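Local coordinates for lipase (Rhizopus chinensis, PDB 6A0W), which probably hydrolyses the ester bonds of triacylglycerols as a class 3 lipase of the alpha/beta-hydrolase fold, at residues L185-K190 with A213-S218. Sequence-based numbering, arbitrary orientation.
Sequences LYQREK and AYYVDS. With SO4 (sulfate ion), chain D.
Tyr215 reaches across from helix 210-218 and puts its hydroxyl between Gln187 and Tyr186, near the C-terminal end of helix 173-188. Both helices belong to the alpha/beta-hydrolase fold of this class 3 lipase: helix 173-188 follows strand 165-171, and helix 210-218 comes in the chain between the parallel, adjacent strands 197-202 and 223-228. The backbones stay well apart, with the CA atoms of Tyr186 and Val216, the nearest pair, 10.1 Å from each other, so long side chains bridge the gap. The tight part centres on Tyr215 OH. Gln187 NE2 donates to Tyr215 OH over 2.9 Å, nearly straight at 163° and in the amide plane. The amide and the phenol ring are turned 38° against each other. A bend at chi2 (147°) brings the Gln187 amide there, and Gln187 CG lies 3.3 Å from Tyr215 OH. Tyr186 presents its ring edge to the same oxygen: CD2 sits 3.6 Å from Tyr215 OH, which lies in the plane of that ring. Tyr127 OH is a second partner of Gln187 NE2, so this amide nitrogen links two tyrosine hydroxyls. Further in, the Tyr215 side chain also touches Met183 of helix 173-188, whereas the buried Val216 packs on Leu179 and Met183.

The outer side is much looser. Exposed Ser218 makes no contact with 185-190 and turns back on its own helix, where OG donates to Tyr215 O at 2.6 Å. Tyr214 takes no part across the gap; its OH donates to O4 of a sulfate, probably picked up from the crystallisation solution, at 2.9 Å.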
ATOM      1  N   LEU A 185      13.225   6.068  -4.005  1.00 29.47           N
ATOM      2  CA  LEU A 185      13.224   7.509  -4.074  1.00 27.49           C
ATOM      3  C   LEU A 185      14.058   8.139  -2.938  1.00 35.65           C
ATOM      4  O   LEU A 185      14.843   9.081  -3.161  1.00 30.41           O
ATOM      5  CB  LEU A 185      11.786   8.036  -4.044  1.00 30.39           C
ATOM      6  CG  LEU A 185      11.018   7.708  -5.325  1.00 34.77           C
ATOM      7  CD1 LEU A 185       9.504   7.806  -5.142  1.00 33.90           C
ATOM      8  CD2 LEU A 185      11.505   8.629  -6.449  1.00 32.98           C
ATOM      9  N   TYR A 186      13.844   7.680  -1.708  1.00 30.28           N
ATOM     10  CA  TYR A 186      14.650   8.199  -0.608  1.00 36.62           C
ATOM     11  C   TYR A 186      16.154   7.972  -0.902  1.00 36.59           C
ATOM     12  O   TYR A 186      16.982   8.803  -0.539  1.00 33.33           O
ATOM     13  CB  TYR A 186      14.248   7.548   0.719  1.00 33.46           C
ATOM     14  CG  TYR A 186      15.171   7.829   1.900  1.00 28.61           C
ATOM     15  CD1 TYR A 186      15.144   9.042   2.583  1.00 33.91           C
ATOM     16  CD2 TYR A 186      15.994   6.833   2.381  1.00 35.21           C
ATOM     17  CE1 TYR A 186      16.012   9.291   3.655  1.00 34.87           C
ATOM     18  CE2 TYR A 186      16.828   7.039   3.475  1.00 36.80           C
ATOM     19  CZ  TYR A 186      16.817   8.246   4.106  1.00 35.78           C
ATOM     20  OH  TYR A 186      17.667   8.337   5.161  1.00 42.72           O
ATOM     21  N   GLN A 187      16.493   6.789  -1.406  1.00 29.29           N
ATOM     22  CA  GLN A 187      17.899   6.419  -1.595  1.00 32.71           C
ATOM     23  C   GLN A 187      18.512   7.227  -2.720  1.00 35.01           C
ATOM     24  O   GLN A 187      19.569   7.766  -2.540  1.00 34.81           O
ATOM     25  CB  GLN A 187      18.069   4.927  -1.836  1.00 30.31           C
ATOM     26  CG  GLN A 187      17.811   4.054  -0.620  1.00 29.69           C
ATOM     27  CD  GLN A 187      17.211   2.716  -0.958  1.00 28.99           C
ATOM     28  OE1 GLN A 187      17.126   2.359  -2.127  1.00 33.90           O
ATOM     29  NE2 GLN A 187      16.830   1.928   0.069  1.00 30.21           N
ATOM     30  N   ARG A 188      17.788   7.493  -3.801  1.00 32.49           N
ATOM     31  CA  ARG A 188      18.435   7.951  -5.016  1.00 30.72           C
ATOM     32  C   ARG A 188      17.974   9.266  -5.511  1.00 33.09           C
ATOM     33  O   ARG A 188      18.568   9.816  -6.428  1.00 32.48           O
ATOM     34  CB  ARG A 188      18.256   6.911  -6.097  1.00 30.26           C
ATOM     35  CG  ARG A 188      18.921   5.597  -5.754  1.00 31.22           C
ATOM     36  CD  ARG A 188      19.062   4.716  -6.993  1.00 34.89           C
ATOM     37  NE  ARG A 188      17.771   4.294  -7.533  1.00 33.39           N
ATOM     38  CZ  ARG A 188      17.373   4.489  -8.778  1.00 45.79           C
ATOM     39  NH1 ARG A 188      16.194   4.017  -9.168  1.00 40.69           N
ATOM     40  NH2 ARG A 188      18.215   5.017  -9.674  1.00 43.68           N
ATOM     41  N   GLU A 189      16.924   9.816  -4.916  1.00 28.84           N
ATOM     42  CA  GLU A 189      16.480  11.139  -5.322  1.00 29.64           C
ATOM     43  C   GLU A 189      16.662  12.051  -4.124  1.00 41.44           C
ATOM     44  O   GLU A 189      15.875  12.048  -3.176  1.00 35.12           O
ATOM     45  CB  GLU A 189      15.025  11.072  -5.768  1.00 32.54           C
ATOM     46  CG  GLU A 189      14.315  12.389  -5.910  1.00 37.15           C
ATOM     47  CD  GLU A 189      15.038  13.352  -6.845  1.00 41.18           C
ATOM     48  OE1 GLU A 189      14.723  13.348  -8.056  1.00 34.81           O
ATOM     49  OE2 GLU A 189      15.830  14.182  -6.346  1.00 35.38           O
ATOM     50  N   LYS A 190      17.738  12.819  -4.155  1.00 40.76           N
ATOM     51  CA  LYS A 190      18.187  13.504  -2.949  1.00 43.48           C
ATOM     52  C   LYS A 190      17.301  14.712  -2.668  1.00 31.48           C
ATOM     53  O   LYS A 190      17.345  15.248  -1.589  1.00 36.38           O
ATOM     54  CB  LYS A 190      19.652  13.935  -3.073  1.00 45.20           C
ATOM     55  CG  LYS A 190      19.898  14.803  -4.306  1.00 59.65           C
ATOM     56  CD  LYS A 190      20.777  16.022  -4.050  1.00 78.38           C
ATOM     57  CE  LYS A 190      20.562  17.077  -5.126  1.00 74.07           C
ATOM     58  NZ  LYS A 190      21.271  16.703  -6.382  1.00 79.41           N
ATOM     59  N   ALA A 213      12.562  -3.805   7.856  1.00 24.54           N
ATOM     60  CA  ALA A 213      11.578  -3.033   8.612  1.00 28.15           C
ATOM     61  C   ALA A 213      12.257  -1.969   9.486  1.00 30.58           C
ATOM     62  O   ALA A 213      11.858  -0.801   9.452  1.00 29.47           O
ATOM     63  CB  ALA A 213      10.725  -3.976   9.459  1.00 27.06           C
ATOM     64  N   TYR A 214      13.357  -2.335  10.145  1.00 25.63           N
ATOM     65  CA  TYR A 214      14.100  -1.347  10.926  1.00 25.79           C
ATOM     66  C   TYR A 214      14.681  -0.275  10.043  1.00 29.54           C
ATOM     67  O   TYR A 214      14.674   0.913  10.399  1.00 26.03           O
ATOM     68  CB  TYR A 214      15.209  -1.993  11.764  1.00 31.09           C
ATOM     69  CG  TYR A 214      14.728  -3.142  12.623  1.00 29.43           C
ATOM     70  CD1 TYR A 214      13.472  -3.131  13.204  1.00 30.40           C
ATOM     71  CD2 TYR A 214      15.571  -4.204  12.910  1.00 35.24           C
ATOM     72  CE1 TYR A 214      13.045  -4.182  14.023  1.00 31.23           C
ATOM     73  CE2 TYR A 214      15.173  -5.243  13.724  1.00 32.40           C
ATOM     74  CZ  TYR A 214      13.894  -5.245  14.245  1.00 38.41           C
ATOM     75  OH  TYR A 214      13.494  -6.303  15.030  1.00 41.22           O
ATOM     76  N   TYR A 215      15.169  -0.680   8.872  1.00 28.65           N
ATOM     77  CA  TYR A 215      15.684   0.287   7.922  1.00 28.32           C
ATOM     78  C   TYR A 215      14.590   1.275   7.498  1.00 26.99           C
ATOM     79  O   TYR A 215      14.801   2.484   7.394  1.00 26.42           O
ATOM     80  CB  TYR A 215      16.287  -0.424   6.675  1.00 28.25           C
ATOM     81  CG  TYR A 215      16.599   0.548   5.555  1.00 24.92           C
ATOM     82  CD1 TYR A 215      17.618   1.468   5.668  1.00 25.67           C
ATOM     83  CD2 TYR A 215      15.805   0.602   4.428  1.00 28.04           C
ATOM     84  CE1 TYR A 215      17.834   2.440   4.697  1.00 28.90           C
ATOM     85  CE2 TYR A 215      15.976   1.588   3.486  1.00 26.00           C
ATOM     86  CZ  TYR A 215      17.002   2.482   3.593  1.00 31.73           C
ATOM     87  OH  TYR A 215      17.186   3.413   2.587  1.00 28.30           O
ATOM     88  N   VAL A 216      13.441   0.747   7.113  1.00 27.98           N
ATOM     89  CA  VAL A 216      12.369   1.618   6.645  1.00 28.03           C
ATOM     90  C   VAL A 216      12.036   2.677   7.714  1.00 24.40           C
ATOM     91  O   VAL A 216      11.932   3.879   7.430  1.00 24.97           O
ATOM     92  CB  VAL A 216      11.114   0.782   6.328  1.00 25.87           C
ATOM     93  CG1 VAL A 216       9.909   1.696   6.191  1.00 27.88           C
ATOM     94  CG2 VAL A 216      11.321  -0.000   5.036  1.00 28.71           C
ATOM     95  N   ASP A 217      11.912   2.213   8.941  1.00 26.69           N
ATOM     96  CA  ASP A 217      11.659   3.100  10.101  1.00 29.33           C
ATOM     97  C   ASP A 217      12.776   4.133  10.308  1.00 31.00           C
ATOM     98  O   ASP A 217      12.498   5.300  10.533  1.00 29.54           O
ATOM     99  CB  ASP A 217      11.483   2.240  11.366  1.00 31.97           C
ATOM    100  CG  ASP A 217      10.123   1.607  11.457  1.00 32.73           C
ATOM    101  OD1 ASP A 217       9.222   2.003  10.665  1.00 31.30           O
ATOM    102  OD2 ASP A 217       9.944   0.711  12.330  1.00 32.33           O
ATOM    103  N   SER A 218      14.020   3.748  10.014  1.00 30.08           N
ATOM    104  CA  SER A 218      15.168   4.645  10.180  1.00 26.81           C
ATOM    105  C   SER A 218      15.180   5.760   9.207  1.00 27.09           C
ATOM    106  O   SER A 218      15.816   6.773   9.457  1.00 31.15           O
ATOM    107  CB  SER A 218      16.494   3.894  10.048  1.00 31.50           C
ATOM    108  OG  SER A 218      16.795   3.527   8.717  1.00 26.96           O
TER
HETATM  109  S   SO4 D 403      16.443  -8.432  15.818  1.00 78.42           S
HETATM  110  O1  SO4 D 403      15.878  -8.728  14.480  1.00 74.77           O
HETATM  111  O2  SO4 D 403      16.202  -9.551  16.770  1.00 89.86           O
HETATM  112  O3  SO4 D 403      17.900  -8.231  15.644  1.00 91.56           O
HETATM  113  O4  SO4 D 403      15.902  -7.190  16.422  1.00 77.92           O